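PDB 5GZT: chitinase from Paenibacillus sp. FPU-7, which probably hydrolyses the beta-1,4 linkages of chitin and chitodextrins at random internal positions, as an endochitinase. Local coordinates for residues R735-A740 against T749-A754; T673-L678 against R712-V717. One frame throughout, in Å; residues are numbered along the deposited sequence.

Contact 1 (R735-A740 against T749-A754); sequences RVVVKA and TDSAPA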
loop_
_atom_site.group_PDB
_atom_site.type_symbol
_atom_site.label_atom_id
_atom_site.label_comp_id
_atom_site.label_asym_id
_atom_site.label_seq_id
_atom_site.Cartn_x
_atom_site.Cartn_y
_atom_site.Cartn_z
ATOM N N ARG B 735 14.864 35.672 -0.908
ATOM C CA ARG B 735 13.726 34.804 -1.071
ATOM C C ARG B 735 13.866 34.112 -2.453
ATOM O O ARG B 735 14.088 34.777 -3.441
ATOM C CB ARG B 735 12.399 35.607 -1.018
ATOM C CG ARG B 735 12.093 36.195 0.334
ATOM C CD ARG B 735 11.557 35.107 1.195
ATOM N NE ARG B 735 11.360 35.513 2.553
ATOM C CZ ARG B 735 10.615 34.896 3.453
ATOM N NH1 ARG B 735 9.907 33.817 3.160
ATOM N NH2 ARG B 735 10.509 35.405 4.664
ATOM N N VAL B 736 13.646 32.795 -2.494
ATOM C CA VAL B 736 13.878 31.955 -3.670
ATOM C C VAL B 736 12.594 31.239 -4.006
ATOM O O VAL B 736 12.072 30.495 -3.207
ATOM C CB VAL B 736 14.984 30.886 -3.400
ATOM C CG1 VAL B 736 15.265 30.076 -4.673
ATOM C CG2 VAL B 736 16.259 31.639 -2.996
ATOM N N VAL B 737 12.032 31.501 -5.178
ATOM C CA VAL B 737 10.859 30.741 -5.548
ATOM C C VAL B 737 11.296 29.746 -6.645
ATOM O O VAL B 737 11.934 30.151 -7.592
ATOM C CB VAL B 737 9.772 31.656 -6.141
ATOM C CG1 VAL B 737 8.692 30.813 -6.788
ATOM C CG2 VAL B 737 9.200 32.627 -5.043
ATOM N N VAL B 738 10.930 28.477 -6.472
ATOM C CA VAL B 738 11.169 27.443 -7.455
ATOM C C VAL B 738 9.914 27.276 -8.283
ATOM O O VAL B 738 8.857 26.853 -7.773
ATOM C CB VAL B 738 11.521 26.109 -6.769
ATOM C CG1 VAL B 738 11.915 25.053 -7.793
ATOM C CG2 VAL B 738 12.688 26.303 -5.857
ATOM N N LYS B 739 10.018 27.632 -9.545
ATOM C CA LYS B 739 8.803 27.707 -10.365
ATOM C C LYS B 739 8.361 26.337 -10.777
ATOM O O LYS B 739 9.184 25.394 -10.799
ATOM C CB LYS B 739 9.047 28.528 -11.622
ATOM C CG LYS B 739 9.573 29.892 -11.368
ATOM C CD LYS B 739 8.561 30.859 -10.850
ATOM C CE LYS B 739 7.672 31.398 -11.968
ATOM N NZ LYS B 739 6.399 31.911 -11.337
ATOM N N ALA B 740 7.058 26.232 -11.124
ATOM C CA ALA B 740 6.464 25.024 -11.695
ATOM C C ALA B 740 7.305 24.517 -12.883
ATOM O O ALA B 740 7.449 23.325 -13.081
ATOM C CB ALA B 740 5.009 25.255 -12.117
ATOM N N THR B 749 2.571 23.623 -8.746
ATOM C CA THR B 749 2.589 25.060 -8.695
ATOM C C THR B 749 3.873 25.554 -8.005
ATOM O O THR B 749 4.571 24.794 -7.384
ATOM C CB THR B 749 1.389 25.571 -7.939
ATOM O OG1 THR B 749 1.344 24.919 -6.679
ATOM C CG2 THR B 749 0.104 25.249 -8.749
ATOM N N ASP B 750 4.169 26.822 -8.187
ATOM C CA ASP B 750 5.405 27.452 -7.648
ATOM C C ASP B 750 5.585 27.177 -6.172
ATOM O O ASP B 750 4.638 27.055 -5.453
ATOM C CB ASP B 750 5.338 28.958 -7.839
ATOM C CG ASP B 750 5.326 29.373 -9.285
ATOM O OD1 ASP B 750 5.452 28.553 -10.195
ATOM O OD2 ASP B 750 5.188 30.562 -9.504
ATOM N N SER B 751 6.798 27.030 -5.715
ATOM C CA SER B 751 7.022 26.883 -4.275
ATOM C C SER B 751 6.723 28.236 -3.607
ATOM O O SER B 751 6.692 29.267 -4.246
ATOM C CB SER B 751 8.530 26.544 -3.942
ATOM O OG SER B 751 9.335 27.734 -4.182
ATOM N N ALA B 752 6.528 28.195 -2.304
ATOM C CA ALA B 752 6.485 29.402 -1.530
ATOM C C ALA B 752 7.871 29.981 -1.564
ATOM O O ALA B 752 8.852 29.234 -1.871
ATOM C CB ALA B 752 6.071 29.075 -0.071
ATOM N N PRO B 753 7.993 31.289 -1.318
ATOM C CA PRO B 753 9.297 31.944 -1.334
ATOM C C PRO B 753 10.154 31.513 -0.146
ATOM O O PRO B 753 9.882 31.802 0.999
ATOM C CB PRO B 753 8.983 33.411 -1.329
ATOM C CG PRO B 753 7.521 33.534 -1.361
ATOM C CD PRO B 753 6.915 32.256 -0.970
ATOM N N ALA B 754 11.193 30.788 -0.451
ATOM C CA ALA B 754 12.066 30.246 0.602
ATOM C C ALA B 754 13.007 31.318 1.067
ATOM O O ALA B 754 13.676 31.898 0.266
ATOM C CB ALA B 754 12.908 29.148 0.009
HETATM O O HOH W 1 4.793 29.239 -12.508
#
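K739 and D750 carry the charged part of this contact. NZ of K739 forms a salt bridge to OD2 of D750 at 2.6 Å, approaching on the syn side of the carboxylate but out of its plane. The first bond of the K739 side chain points away from 749-754. Bends at chi2 (-75°) and chi3 (-79°) curl the chain back, and the two side chains then lie side by side. OD1 of D750 accepts the backbone N-H of A740 at 3.0 Å, on the anti side. Both carboxylate oxygens are therefore engaged, which should limit rotation of the group.

S751 makes up for missing main-chain pairing. Its OG accepts the N-H of V738 at 2.9 Å, nearly straight, and donates to its neighbour's carbonyl, A752 O. S751 N in turn binds V738 O at 2.9 Å. The hydroxyl thus stands in for a backbone carbonyl.

The segments belong to the immunoglobulin-like domain. They lie at the end of the antiparallel pairing of strands 732-738 and 754-759, where the second segment is still mostly loop. V736 and A754 are a regular hydrogen-bonded pair, with V736 N to A754 O and A754 N to V736 O. Between this pair and V738-S751, two residues, A752 and P753, are set against the single V737, which touches P753.

R735 adds a further polar link. Its NH1 meets P753 O at 3.0 Å, edge-on in the guanidinium plane. D733 holds NE by a salt bridge. NH2 reaches G1009 O, in the second family 18 hydrolase region.

V737 makes apolar contacts with both of its methyls. One, CG2, rests against P753 CB at 3.8 Å, the two side chains pointing the same way. The other, CG1, is 4.0 Å from D750 CB.

Contact 2 (T673-L678 against R712-V717); sequences TFILPL and RNAVAV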
loop_
_atom_site.group_PDB
_atom_site.type_symbol
_atom_site.label_atom_id
_atom_site.label_comp_id
_atom_site.label_asym_id
_atom_site.label_seq_id
_atom_site.Cartn_x
_atom_site.Cartn_y
_atom_site.Cartn_z
ATOM N N THR B 673 27.249 30.583 -2.092
ATOM C CA THR B 673 26.231 29.809 -2.668
ATOM C C THR B 673 25.181 29.395 -1.659
ATOM O O THR B 673 25.475 28.817 -0.616
ATOM C CB THR B 673 26.884 28.523 -3.318
ATOM O OG1 THR B 673 27.814 29.004 -4.276
ATOM C CG2 THR B 673 25.819 27.679 -4.081
ATOM N N PHE B 674 23.956 29.654 -1.989
ATOM C CA PHE B 674 22.794 29.151 -1.235
ATOM C C PHE B 674 22.380 27.841 -1.925
ATOM O O PHE B 674 22.432 27.743 -3.201
ATOM C CB PHE B 674 21.622 30.110 -1.365
ATOM C CG PHE B 674 21.869 31.449 -0.716
ATOM C CD1 PHE B 674 22.101 31.535 0.643
ATOM C CD2 PHE B 674 21.817 32.594 -1.447
ATOM C CE1 PHE B 674 22.259 32.779 1.274
ATOM C CE2 PHE B 674 21.973 33.816 -0.838
ATOM C CZ PHE B 674 22.197 33.891 0.529
ATOM N N ILE B 675 22.046 26.846 -1.124
ATOM C CA ILE B 675 21.599 25.580 -1.629
ATOM C C ILE B 675 20.281 25.198 -0.999
ATOM O O ILE B 675 20.222 25.115 0.203
ATOM C CB ILE B 675 22.657 24.474 -1.422
ATOM C CG1 ILE B 675 23.938 24.822 -2.199
ATOM C CG2 ILE B 675 22.133 23.127 -1.991
ATOM C CD1 ILE B 675 25.107 23.885 -1.773
ATOM N N LEU B 676 19.267 24.913 -1.838
ATOM C CA LEU B 676 17.936 24.578 -1.370
ATOM C C LEU B 676 17.435 23.272 -2.035
ATOM O O LEU B 676 16.951 23.305 -3.211
ATOM C CB LEU B 676 16.953 25.701 -1.685
ATOM C CG LEU B 676 17.281 27.085 -1.073
ATOM C CD1 LEU B 676 18.153 27.878 -2.026
ATOM C CD2 LEU B 676 16.071 27.907 -0.771
ATOM N N PRO B 677 17.521 22.183 -1.299
ATOM C CA PRO B 677 16.914 20.904 -1.719
ATOM C C PRO B 677 15.390 21.014 -1.835
ATOM O O PRO B 677 14.733 21.777 -1.035
ATOM C CB PRO B 677 17.321 19.920 -0.607
ATOM C CG PRO B 677 18.537 20.579 0.050
ATOM C CD PRO B 677 18.138 22.039 0.057
ATOM N N LEU B 678 14.833 20.300 -2.803
ATOM C CA LEU B 678 13.417 20.187 -2.881
ATOM C C LEU B 678 12.964 19.074 -1.976
ATOM O O LEU B 678 13.608 18.029 -1.852
ATOM C CB LEU B 678 12.950 20.010 -4.301
ATOM C CG LEU B 678 12.842 21.256 -5.178
ATOM C CD1 LEU B 678 14.105 22.100 -5.403
ATOM C CD2 LEU B 678 12.288 20.844 -6.543
ATOM N N ARG B 712 21.101 15.590 -5.272
ATOM C CA ARG B 712 20.234 14.969 -6.237
ATOM C C ARG B 712 19.144 15.898 -6.737
ATOM O O ARG B 712 18.636 15.709 -7.873
ATOM C CB ARG B 712 19.564 13.715 -5.655
ATOM C CG ARG B 712 18.650 13.916 -4.451
ATOM C CD ARG B 712 18.463 12.602 -3.705
ATOM N NE ARG B 712 17.480 12.650 -2.661
ATOM C CZ ARG B 712 17.696 13.282 -1.459
ATOM N NH1 ARG B 712 18.818 13.881 -1.213
ATOM N NH2 ARG B 712 16.791 13.311 -0.489
ATOM N N ASN B 713 18.738 16.862 -5.917
ATOM C CA ASN B 713 17.506 17.644 -6.252
ATOM C C ASN B 713 17.470 18.981 -5.516
ATOM O O ASN B 713 16.584 19.210 -4.703
ATOM C CB ASN B 713 16.361 16.752 -5.860
ATOM C CG ASN B 713 15.017 17.287 -6.224
ATOM O OD1 ASN B 713 14.902 18.108 -7.074
ATOM N ND2 ASN B 713 13.952 16.826 -5.510
ATOM N N ALA B 714 18.472 19.826 -5.744
ATOM C CA ALA B 714 18.615 21.083 -5.003
ATOM C C ALA B 714 19.006 22.197 -5.933
ATOM O O ALA B 714 19.785 22.008 -6.817
ATOM C CB ALA B 714 19.685 20.942 -3.887
ATOM N N VAL B 715 18.476 23.375 -5.696
ATOM C CA VAL B 715 18.855 24.559 -6.365
ATOM C C VAL B 715 20.040 25.182 -5.693
ATOM O O VAL B 715 20.066 25.267 -4.484
ATOM C CB VAL B 715 17.688 25.598 -6.267
ATOM C CG1 VAL B 715 18.116 26.960 -6.818
ATOM C CG2 VAL B 715 16.515 25.091 -7.067
ATOM N N ALA B 716 20.989 25.646 -6.496
ATOM C CA ALA B 716 22.083 26.502 -6.098
ATOM C C ALA B 716 21.839 27.883 -6.615
ATOM O O ALA B 716 21.474 28.063 -7.797
ATOM C CB ALA B 716 23.393 26.027 -6.679
ATOM N N VAL B 717 22.011 28.868 -5.728
ATOM C CA VAL B 717 22.003 30.254 -6.113
ATOM C C VAL B 717 23.381 30.725 -5.908
ATOM O O VAL B 717 23.791 30.872 -4.757
ATOM C CB VAL B 717 20.987 31.122 -5.314
ATOM C CG1 VAL B 717 21.040 32.564 -5.800
ATOM C CG2 VAL B 717 19.574 30.593 -5.406
#
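F674 and V717 open a ladder of backbone hydrogen bonds, with F674 N to V717 O at 3.0 Å and V717 N to F674 O at 2.8 Å. L676 and V715 repeat the pattern. At the far end the N-H of L678 binds N713 O at 2.8 Å, pointing nearly along the C=O axis. These are antiparallel strands, 668-678 and 714-723, neighbours in one sheet of the immunoglobulin-like domain. I675-A716 and P677-A714 are the non-hydrogen-bonded pairs between. Proline has no N-H, and here its position in the ladder asks for none from this partner. Several CA-H...O contacts fill in between the bonds, such as A716 CA to F674 O at 3.2 Å.

Apolar contacts occur on both faces. On one, I675 CG2 meets A714 CB at 3.8 Å, and CG of the P677 ring touches the same methyl. On the other, F674 CB meets V717 CB at 4.1 Å. L678 CD1 touches V715 CG2 on that side.

N713 brings a buried amide to the contact. Its CG is anti to the backbone N (chi1 -175°), which brings the amide against L678. The two side chains cross at about a right angle, with ND2 3.6 Å from L678 CB. The amide is held by backbone groups: OD1 accepts L683 N and ND2 donates to G681 O. Replacing N713 by alanine removes the amide, which is likely to leave L683 N and G681 O without these partners and to bare one side of L678.

Every hydrogen bond between the two segments is main chain to main chain. Their pairing therefore needs no polar side chain, and the side chains are left to pack the faces, most of them buried.

Contacts 1 and 2 lie in different sheets of one immunoglobulin-like domain, and the sheets pack face to face. L676 of contact 2 bridges them: its CD2 is 3.5 Å from A754 CB of contact 1 and also touches V736. V738 and V736 of contact 1 meet V715 and V717 of contact 2 by their CG2 methyls. The contacts share no strand, but the successive strands 714-723 and 732-738 join them. Contact 2 pairs two strands in the interior by backbone bonds alone. Contact 1 is partly exposed, with a single regular bridge. Its serine, salt-bridge and arginine bonds fall where the second segment is mostly loop.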